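PROTEIN (hypothetical protein EF0366) (Enterococcus faecalis, PDB 1VPY) is of unknown function but belongs to the DUF72 family and folds as a TIM alpha/beta barrel. Local coordinates at residues V119-T124 with I147-R152. Numbering follows the deposited sequence.
Sequences VQFSGT and IAIELR
Val-119 and Gln-120 pair in parallel with Ile-149 and Glu-150, joined by three backbone hydrogen bonds: Val-119 N to Ala-148 O, Glu-150 N to Val-119 O, and Phe-121 N to Glu-150 O, each 2.9 Å long. On the Val-119 face the pairing is apolar. Val-119 CG2 lies 3.9 Å from Ile-147 CG2, while the CD1 end of Ile-149 reaches back to Val-119 CB. Beyond the paired residues, the ring of Phe-121 presents its edge to Ile-149 CD1 and approaches Leu-151 CD2 obliquely. These two segments belong to neighbouring strands, 114-120 and 147-150, of an eight-stranded TIM barrel, linked by a beta-alpha-beta crossover through helix 129-141, whose Tyr-134 and Leu-135 pack on Phe-121. Gln-120 and Glu-150 instead point to the barrel interior, where they run side by side, Gln-120 CG resting 3.7 Å from Glu-150 CD. With CG anti to the backbone N (chi1 180°) and a bend at chi2, Gln-120 carries its amide over one face of the Arg-152 guanidinium. The two planes, 18° apart, are stacked with NE2 offset toward the rim, 3.5 Å from Arg-152 NE; NE2 also makes a weak hydrogen bond to its neighbour Phe-121 O. Arg-152 in turn forms a salt bridge with Glu-150, NH1 to OE2 at 2.7 Å. Polar partners from other strands and loops extend the cluster at the C-terminal strand ends: Lys-76 hydrogen-bonds to Gln-120 OE1, Arg-204 forms a salt bridge with Glu-150 OE1, and His-206 hydrogen-bonds to Glu-150 OE2.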
loop_
_atom_site.group_PDB
_atom_site.type_symbol
_atom_site.label_atom_id
_atom_site.label_comp_id
_atom_site.label_asym_id
_atom_site.label_seq_id
_atom_site.Cartn_x
_atom_site.Cartn_y
_atom_site.Cartn_z
ATOM N N VAL A 119 4.847 0.591 3.610
ATOM C CA VAL A 119 6.029 -0.160 4.010
ATOM C C VAL A 119 5.668 -1.631 3.823
ATOM O O VAL A 119 4.897 -2.200 4.602
ATOM C CB VAL A 119 6.438 0.140 5.471
ATOM C CG1 VAL A 119 7.755 -0.532 5.815
ATOM C CG2 VAL A 119 6.538 1.644 5.714
ATOM N N GLN A 120 6.218 -2.227 2.768
ATOM C CA GLN A 120 5.860 -3.575 2.351
ATOM C C GLN A 120 7.035 -4.542 2.573
ATOM O O GLN A 120 8.088 -4.391 1.949
ATOM C CB GLN A 120 5.420 -3.528 0.882
ATOM C CG GLN A 120 5.009 -4.859 0.272
ATOM C CD GLN A 120 6.175 -5.581 -0.354
ATOM O OE1 GLN A 120 6.817 -5.074 -1.281
ATOM N NE2 GLN A 120 6.465 -6.770 0.150
ATOM N N PHE A 121 6.848 -5.525 3.456
ATOM C CA PHE A 121 7.929 -6.447 3.855
ATOM C C PHE A 121 7.957 -7.749 3.067
ATOM O O PHE A 121 6.978 -8.134 2.444
ATOM C CB PHE A 121 7.853 -6.761 5.353
ATOM C CG PHE A 121 8.107 -5.575 6.229
ATOM C CD1 PHE A 121 9.402 -5.220 6.580
ATOM C CD2 PHE A 121 7.054 -4.798 6.688
ATOM C CE1 PHE A 121 9.647 -4.114 7.387
ATOM C CE2 PHE A 121 7.286 -3.691 7.495
ATOM C CZ PHE A 121 8.590 -3.352 7.848
ATOM N N SER A 122 9.088 -8.435 3.118
ATOM C CA SER A 122 9.257 -9.695 2.399
ATOM C C SER A 122 8.661 -10.891 3.128
ATOM O O SER A 122 8.248 -10.798 4.291
ATOM C CB SER A 122 10.734 -9.944 2.141
ATOM O OG SER A 122 11.245 -8.917 1.324
ATOM N N GLY A 123 8.632 -12.020 2.426
ATOM C CA GLY A 123 8.165 -13.278 2.989
ATOM C C GLY A 123 9.020 -13.758 4.143
ATOM O O GLY A 123 8.566 -14.558 4.955
ATOM N N THR A 124 10.252 -13.254 4.220
ATOM C CA THR A 124 11.216 -13.649 5.257
ATOM C C THR A 124 11.066 -12.818 6.539
ATOM O O THR A 124 11.613 -13.178 7.589
ATOM C CB THR A 124 12.669 -13.532 4.752
ATOM O OG1 THR A 124 12.998 -12.149 4.563
ATOM C CG2 THR A 124 12.850 -14.285 3.437
ATOM N N ILE A 147 0.895 5.502 8.001
ATOM C CA ILE A 147 1.692 4.369 7.534
ATOM C C ILE A 147 0.823 3.145 7.253
ATOM O O ILE A 147 0.119 2.652 8.136
ATOM C CB ILE A 147 2.801 3.987 8.543
ATOM C CG1 ILE A 147 3.726 5.177 8.825
ATOM C CG2 ILE A 147 3.593 2.788 8.045
ATOM C CD1 ILE A 147 4.366 5.795 7.591
ATOM N N ALA A 148 0.870 2.671 6.011
ATOM C CA ALA A 148 0.228 1.426 5.651
ATOM C C ALA A 148 1.296 0.343 5.649
ATOM O O ALA A 148 2.282 0.428 4.909
ATOM C CB ALA A 148 -0.435 1.543 4.297
ATOM N N ILE A 149 1.108 -0.660 6.500
ATOM C CA ILE A 149 2.055 -1.770 6.633
ATOM C C ILE A 149 1.517 -2.957 5.838
ATOM O O ILE A 149 0.341 -3.313 5.962
ATOM C CB ILE A 149 2.224 -2.181 8.135
ATOM C CG1 ILE A 149 2.832 -1.045 8.980
ATOM C CG2 ILE A 149 2.970 -3.502 8.280
ATOM C CD1 ILE A 149 4.317 -0.790 8.777
ATOM N N GLU A 150 2.372 -3.553 5.012
ATOM C CA GLU A 150 2.042 -4.808 4.328
ATOM C C GLU A 150 3.023 -5.928 4.668
ATOM O O GLU A 150 4.227 -5.700 4.697
ATOM C CB GLU A 150 1.997 -4.617 2.818
ATOM C CG GLU A 150 1.350 -5.786 2.120
ATOM C CD GLU A 150 1.434 -5.701 0.620
ATOM O OE1 GLU A 150 1.162 -4.616 0.056
ATOM O OE2 GLU A 150 1.759 -6.739 0.007
ATOM N N LEU A 151 2.490 -7.132 4.898
ATOM C CA LEU A 151 3.291 -8.322 5.234
ATOM C C LEU A 151 3.091 -9.455 4.211
ATOM O O LEU A 151 2.012 -9.572 3.620
ATOM C CB LEU A 151 2.922 -8.829 6.635
ATOM C CG LEU A 151 2.669 -7.821 7.766
ATOM C CD1 LEU A 151 1.785 -8.420 8.835
ATOM C CD2 LEU A 151 3.960 -7.301 8.367
ATOM N N ARG A 152 4.132 -10.275 4.008
ATOM C CA ARG A 152 4.074 -11.456 3.117
ATOM C C ARG A 152 4.382 -12.751 3.853
ATOM O O ARG A 152 4.801 -13.734 3.234
ATOM C CB ARG A 152 5.055 -11.350 1.937
ATOM C CG ARG A 152 4.743 -10.287 0.918
ATOM C CD ARG A 152 5.016 -10.750 -0.510
ATOM N NE ARG A 152 5.101 -9.623 -1.447
ATOM C CZ ARG A 152 4.118 -8.753 -1.681
ATOM N NH1 ARG A 152 2.960 -8.858 -1.045
ATOM N NH2 ARG A 152 4.289 -7.760 -2.548
#